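Local coordinates for protein thermophilic dibenzothiophene desulfurization enzyme C (Paenibacillus sp. A11-2, PDB 5XDC) that probably catalyses the FMNH2- and oxygen-dependent oxidation of dibenzothiophene to its 5-oxide and 5,5-dioxide, as a flavin monooxygenase of the DszC family, at residues A271-S276 with R371-D376; A303-V308 with T349-E354. One frame throughout, in Å; residues are numbered along the deposited sequence.

Contact 1: residues A271-S276 with R371-D376; sequences AHYSRS and RQFGFD. With SO4 (sulfate ion), chain L.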
loop_
_atom_site.group_PDB
_atom_site.type_symbol
_atom_site.label_atom_id
_atom_site.label_comp_id
_atom_site.label_asym_id
_atom_site.label_seq_id
_atom_site.Cartn_x
_atom_site.Cartn_y
_atom_site.Cartn_z
ATOM N N ALA B 271 3.489 -11.027 18.874
ATOM C CA ALA B 271 4.813 -11.625 19.012
ATOM C C ALA B 271 4.795 -12.742 20.047
ATOM O O ALA B 271 5.361 -13.826 19.829
ATOM C CB ALA B 271 5.830 -10.552 19.400
ATOM N N HIS B 272 4.132 -12.496 21.175
ATOM C CA HIS B 272 3.997 -13.518 22.209
ATOM C C HIS B 272 3.325 -14.773 21.671
ATOM O O HIS B 272 3.786 -15.893 21.933
ATOM C CB HIS B 272 3.211 -12.950 23.388
ATOM C CG HIS B 272 2.987 -13.938 24.490
ATOM N ND1 HIS B 272 1.859 -14.726 24.564
ATOM C CD2 HIS B 272 3.753 -14.276 25.553
ATOM C CE1 HIS B 272 1.936 -15.504 25.630
ATOM N NE2 HIS B 272 3.075 -15.249 26.248
ATOM N N TYR B 273 2.248 -14.610 20.901
ATOM C CA TYR B 273 1.571 -15.752 20.298
ATOM C C TYR B 273 2.488 -16.484 19.330
ATOM O O TYR B 273 2.558 -17.717 19.334
ATOM C CB TYR B 273 0.304 -15.299 19.576
ATOM C CG TYR B 273 -0.453 -16.451 18.974
ATOM C CD1 TYR B 273 -0.140 -16.936 17.711
ATOM C CD2 TYR B 273 -1.494 -17.060 19.675
ATOM C CE1 TYR B 273 -0.826 -17.992 17.161
ATOM C CE2 TYR B 273 -2.183 -18.123 19.136
ATOM C CZ TYR B 273 -1.849 -18.589 17.886
ATOM O OH TYR B 273 -2.556 -19.643 17.367
ATOM N N SER B 274 3.187 -15.736 18.476
ATOM C CA SER B 274 4.071 -16.354 17.497
ATOM C C SER B 274 5.144 -17.195 18.180
ATOM O O SER B 274 5.443 -18.312 17.745
ATOM C CB SER B 274 4.706 -15.271 16.623
ATOM O OG SER B 274 3.779 -14.755 15.678
ATOM N N ARG B 275 5.734 -16.673 19.252
ATOM C CA ARG B 275 6.806 -17.394 19.924
ATOM C C ARG B 275 6.304 -18.683 20.563
ATOM O O ARG B 275 7.051 -19.667 20.630
ATOM C CB ARG B 275 7.460 -16.507 20.971
ATOM C CG ARG B 275 8.386 -15.453 20.364
ATOM C CD ARG B 275 9.168 -14.703 21.406
ATOM N NE ARG B 275 8.305 -13.955 22.315
ATOM C CZ ARG B 275 8.013 -12.660 22.226
ATOM N NH1 ARG B 275 8.507 -11.899 21.252
ATOM N NH2 ARG B 275 7.200 -12.126 23.130
ATOM N N SER B 276 5.055 -18.712 21.024
ATOM C CA SER B 276 4.565 -19.864 21.770
ATOM C C SER B 276 3.680 -20.778 20.939
ATOM O O SER B 276 3.314 -21.853 21.418
ATOM C CB SER B 276 3.808 -19.403 23.023
ATOM O OG SER B 276 2.697 -18.598 22.679
ATOM N N ARG B 371 -11.567 -18.283 18.853
ATOM C CA ARG B 371 -12.156 -16.989 19.188
ATOM C C ARG B 371 -11.638 -16.491 20.527
ATOM O O ARG B 371 -11.421 -15.287 20.706
ATOM C CB ARG B 371 -13.684 -17.091 19.223
ATOM C CG ARG B 371 -14.427 -15.783 19.531
ATOM C CD ARG B 371 -15.933 -16.015 19.772
ATOM N NE ARG B 371 -16.165 -17.037 20.795
ATOM C CZ ARG B 371 -16.086 -16.832 22.109
ATOM N NH1 ARG B 371 -15.785 -15.631 22.596
ATOM N NH2 ARG B 371 -16.304 -17.838 22.947
ATOM N N GLN B 372 -11.419 -17.411 21.475
ATOM C CA GLN B 372 -11.042 -17.037 22.836
ATOM C C GLN B 372 -9.704 -16.309 22.896
ATOM O O GLN B 372 -9.458 -15.552 23.839
ATOM C CB GLN B 372 -10.990 -18.282 23.725
ATOM N N PHE B 373 -8.807 -16.544 21.932
ATOM C CA PHE B 373 -7.565 -15.780 21.897
ATOM C C PHE B 373 -7.861 -14.282 22.004
ATOM O O PHE B 373 -7.196 -13.553 22.753
ATOM C CB PHE B 373 -6.804 -16.129 20.612
ATOM C CG PHE B 373 -5.496 -15.385 20.423
ATOM C CD1 PHE B 373 -4.748 -14.947 21.504
ATOM C CD2 PHE B 373 -5.021 -15.136 19.147
ATOM C CE1 PHE B 373 -3.561 -14.266 21.307
ATOM C CE2 PHE B 373 -3.825 -14.458 18.953
ATOM C CZ PHE B 373 -3.102 -14.025 20.035
ATOM N N GLY B 374 -8.876 -13.816 21.284
ATOM C CA GLY B 374 -9.372 -12.467 21.477
ATOM C C GLY B 374 -8.519 -11.376 20.868
ATOM O O GLY B 374 -8.672 -10.208 21.239
ATOM N N PHE B 375 -7.647 -11.714 19.927
ATOM C CA PHE B 375 -6.726 -10.724 19.374
ATOM C C PHE B 375 -7.456 -9.663 18.570
ATOM O O PHE B 375 -6.962 -8.534 18.442
ATOM C CB PHE B 375 -5.681 -11.432 18.508
ATOM C CG PHE B 375 -4.636 -10.511 17.945
ATOM C CD1 PHE B 375 -3.537 -10.164 18.696
ATOM C CD2 PHE B 375 -4.763 -9.999 16.665
ATOM C CE1 PHE B 375 -2.594 -9.316 18.193
ATOM C CE2 PHE B 375 -3.804 -9.153 16.159
ATOM C CZ PHE B 375 -2.727 -8.817 16.926
ATOM N N ASP B 376 -8.634 -9.992 18.045
ATOM C CA ASP B 376 -9.415 -9.048 17.267
ATOM C C ASP B 376 -9.833 -7.827 18.071
ATOM O O ASP B 376 -10.271 -6.853 17.470
ATOM C CB ASP B 376 -10.652 -9.740 16.713
ATOM C CG ASP B 376 -11.558 -10.248 17.788
ATOM O OD1 ASP B 376 -11.136 -11.133 18.558
ATOM O OD2 ASP B 376 -12.715 -9.779 17.854
HETATM S S SO4 L . 7.314 -14.848 25.808
HETATM O O1 SO4 L . 8.332 -15.664 25.155
HETATM O O2 SO4 L . 7.919 -13.810 26.634
HETATM O O3 SO4 L . 6.502 -14.205 24.783
HETATM O O4 SO4 L . 6.488 -15.708 26.653
#
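Tyr273 and Phe373 bring the last turn of helix 247-276 and a short 3-10 turn at 371-373 together, their CA atoms 9.3 Å apart, so that side chains alone bridge the two backbones. Both belong to the helical C-terminal domain of the acyl-CoA dehydrogenase fold, and the bridge is an offset aromatic stack, with ring centroids 4.6 Å apart and planes inclined at 28°. The tilt brings one side of the tyrosine ring down on the phenylalanine: CD2 of Tyr273 lies over one face of Phe373, near the rim, 3.5 Å from CZ of Phe373. CB of Phe375 packs on the opposite face, so the Phe373 ring is sandwiched. Each of the stacked rings has its CG anti to the backbone N (chi1 -178° in Tyr273, 179° in Phe373), which points each ring at the other segment. Met363, from helix 331-363, touches both rings, and Tyr273 also rests on Arg366, a residue that binds FMN in another structure of this protein. At the helix end one face of the Arg275 guanidinium lies over Ala271 O, and NE and NH2 point at a sulfate, probably from the crystallisation liquor, whose place is doubtful because one oxygen lies too close to His272. His272 O accepts from both Ser276 N and Ser276 OG, which reach it from opposite faces of its plane, the hydroxyl OG at 3.0 Å.

Contact 2: residues A303-V308 with T349-E354; sequences AAQLQV and TRLVIE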
loop_
_atom_site.group_PDB
_atom_site.type_symbol
_atom_site.label_atom_id
_atom_site.label_comp_id
_atom_site.label_asym_id
_atom_site.label_seq_id
_atom_site.Cartn_x
_atom_site.Cartn_y
_atom_site.Cartn_z
ATOM N N ALA B 303 6.993 -3.072 13.201
ATOM C CA ALA B 303 7.812 -2.562 14.300
ATOM C C ALA B 303 8.595 -1.321 13.879
ATOM O O ALA B 303 8.727 -0.369 14.655
ATOM C CB ALA B 303 8.752 -3.654 14.800
ATOM N N ALA B 304 9.117 -1.308 12.651
ATOM C CA ALA B 304 9.858 -0.141 12.175
ATOM C C ALA B 304 8.961 1.086 12.100
ATOM O O ALA B 304 9.323 2.171 12.575
ATOM C CB ALA B 304 10.459 -0.434 10.804
ATOM N N GLN B 305 7.800 0.946 11.454
ATOM C CA GLN B 305 6.865 2.061 11.391
ATOM C C GLN B 305 6.465 2.524 12.787
ATOM O O GLN B 305 6.360 3.730 13.032
ATOM C CB GLN B 305 5.633 1.674 10.583
ATOM C CG GLN B 305 5.922 1.442 9.127
ATOM C CD GLN B 305 4.681 1.017 8.374
ATOM O OE1 GLN B 305 4.616 -0.084 7.848
ATOM N NE2 GLN B 305 3.679 1.888 8.342
ATOM N N LEU B 306 6.235 1.585 13.713
ATOM C CA LEU B 306 5.878 1.967 15.083
ATOM C C LEU B 306 6.980 2.788 15.745
ATOM O O LEU B 306 6.698 3.806 16.390
ATOM C CB LEU B 306 5.575 0.733 15.920
ATOM C CG LEU B 306 5.185 1.015 17.373
ATOM C CD1 LEU B 306 3.908 1.817 17.472
ATOM C CD2 LEU B 306 5.053 -0.287 18.102
ATOM N N GLN B 307 8.243 2.361 15.605
ATOM C CA GLN B 307 9.342 3.108 16.213
ATOM C C GLN B 307 9.342 4.541 15.718
ATOM O O GLN B 307 9.456 5.485 16.505
ATOM C CB GLN B 307 10.699 2.475 15.893
ATOM C CG GLN B 307 10.928 1.030 16.295
ATOM C CD GLN B 307 10.450 0.670 17.685
ATOM O OE1 GLN B 307 10.986 1.154 18.687
ATOM N NE2 GLN B 307 9.463 -0.222 17.754
ATOM N N VAL B 308 9.228 4.723 14.404
ATOM C CA VAL B 308 9.321 6.065 13.851
ATOM C C VAL B 308 8.124 6.900 14.286
ATOM O O VAL B 308 8.273 8.072 14.656
ATOM C CB VAL B 308 9.453 6.003 12.320
ATOM C CG1 VAL B 308 9.427 7.403 11.724
ATOM C CG2 VAL B 308 10.738 5.290 11.915
ATOM N N THR B 349 -2.968 6.371 12.550
ATOM C CA THR B 349 -4.221 5.764 12.110
ATOM C C THR B 349 -3.951 4.673 11.083
ATOM O O THR B 349 -4.400 3.535 11.239
ATOM C CB THR B 349 -5.151 6.828 11.519
ATOM O OG1 THR B 349 -5.556 7.757 12.541
ATOM C CG2 THR B 349 -6.408 6.191 10.904
ATOM N N ARG B 350 -3.219 5.007 10.021
ATOM C CA ARG B 350 -2.919 4.007 8.998
ATOM C C ARG B 350 -2.185 2.828 9.604
ATOM O O ARG B 350 -2.488 1.664 9.294
ATOM C CB ARG B 350 -2.083 4.624 7.875
ATOM C CG ARG B 350 -2.759 5.780 7.137
ATOM C CD ARG B 350 -4.125 5.388 6.608
ATOM N NE ARG B 350 -4.642 6.332 5.618
ATOM C CZ ARG B 350 -5.928 6.439 5.301
ATOM N NH1 ARG B 350 -6.824 5.668 5.905
ATOM N NH2 ARG B 350 -6.318 7.313 4.378
ATOM N N LEU B 351 -1.236 3.107 10.502
ATOM C CA LEU B 351 -0.434 2.040 11.088
ATOM C C LEU B 351 -1.300 1.082 11.897
ATOM O O LEU B 351 -1.244 -0.138 11.706
ATOM C CB LEU B 351 0.676 2.633 11.970
ATOM C CG LEU B 351 1.464 1.576 12.738
ATOM C CD1 LEU B 351 2.119 0.608 11.770
ATOM C CD2 LEU B 351 2.492 2.241 13.659
ATOM N N VAL B 352 -2.112 1.611 12.813
ATOM C CA VAL B 352 -2.825 0.718 13.719
ATOM C C VAL B 352 -3.878 -0.080 12.962
ATOM O O VAL B 352 -4.103 -1.255 13.261
ATOM C CB VAL B 352 -3.425 1.485 14.915
ATOM C CG1 VAL B 352 -4.605 2.360 14.522
ATOM C CG2 VAL B 352 -3.840 0.492 16.000
ATOM N N ILE B 353 -4.521 0.526 11.958
ATOM C CA ILE B 353 -5.568 -0.184 11.226
ATOM C C ILE B 353 -4.963 -1.310 10.382
ATOM O O ILE B 353 -5.524 -2.411 10.308
ATOM C CB ILE B 353 -6.390 0.806 10.375
ATOM C CG1 ILE B 353 -7.208 1.759 11.266
ATOM C CG2 ILE B 353 -7.321 0.080 9.398
ATOM C CD1 ILE B 353 -8.199 1.078 12.207
ATOM N N GLU B 354 -3.801 -1.069 9.761
ATOM C CA GLU B 354 -3.135 -2.109 8.971
ATOM C C GLU B 354 -2.610 -3.221 9.866
ATOM O O GLU B 354 -2.827 -4.407 9.603
ATOM C CB GLU B 354 -1.976 -1.506 8.162
ATOM C CG GLU B 354 -2.412 -0.588 7.066
ATOM C CD GLU B 354 -1.242 -0.022 6.265
ATOM O OE1 GLU B 354 -0.077 -0.342 6.590
ATOM O OE2 GLU B 354 -1.494 0.746 5.308
HETATM O O HOH W 1 2.561 -0.880 5.892
#
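Helices 293-324 and 331-363, successive members of the C-terminal helical bundle, meet here through Leu351, whose isobutyl group fits against the backbone and side chains of Gln305 and Leu306. Its CG stands anti to the backbone N (chi1 174°), a torsion that carries both methyl groups across to the facing helix. The two branches then divide the work. CD1 of Leu351 lies 3.9 Å from CB of Gln305, with NE2 of that glutamine also close by, the glutamine and leucine side chains sliding past each other in opposite directions. CD2 of Leu351 comes closest to the main chain, 3.7 Å from CA of Leu306. The same CD2 of Leu351 meets CD1 of Leu306 at 4.1 Å, the two side chains crossing at about a right angle. In this all-helical domain of the acyl-CoA dehydrogenase fold the contact is thus apolar on its buried side, where Leu306 also packs on Arg264 of helix 247-276. Cut back to an alanine, Leu351 would lose both methyls, which is likely to open a gap beside Leu306 and leave the aliphatic part of Gln305 without its partner. Along the more open border the join turns polar: one water donates to Gln305 OE1 at 2.9 Å and to Glu354 OE1 at 2.8 Å, linking the helices beside the leucine. Glu354 OE1 also pairs with Arg358, which is likely to hold the carboxylate in place for the water. Turned from Leu351, Gln307 folds back on its own helix, its NE2 giving a hydrogen bond of 3.2 Å to Ala303 O with that acceptor close to the amide plane, while its OE1 accepts from Gln340 NE2 of the third subunit.

Overall arrangement
Contacts 1 and 2 lie on the same side of the chain's centre, about 19 Å apart between their centres and about 8 Å between nearest atoms, without touching. Along the sequence they are nested: 271-276 comes first, then 303-308 and 349-354, and 371-376 last. Contact 2 joins the long helices 293-324 and 331-363, whereas contact 1 joins the end of helix 247-276 to the loop between helices 365-369 and 376-385. Helix 247-276 connects the two regions, since it also packs on both segments of contact 2. All four segments belong to the C-terminal domain, and residues of both contacts reach the second and third subunits of the tetramer, so this helical domain also takes part in subunit association.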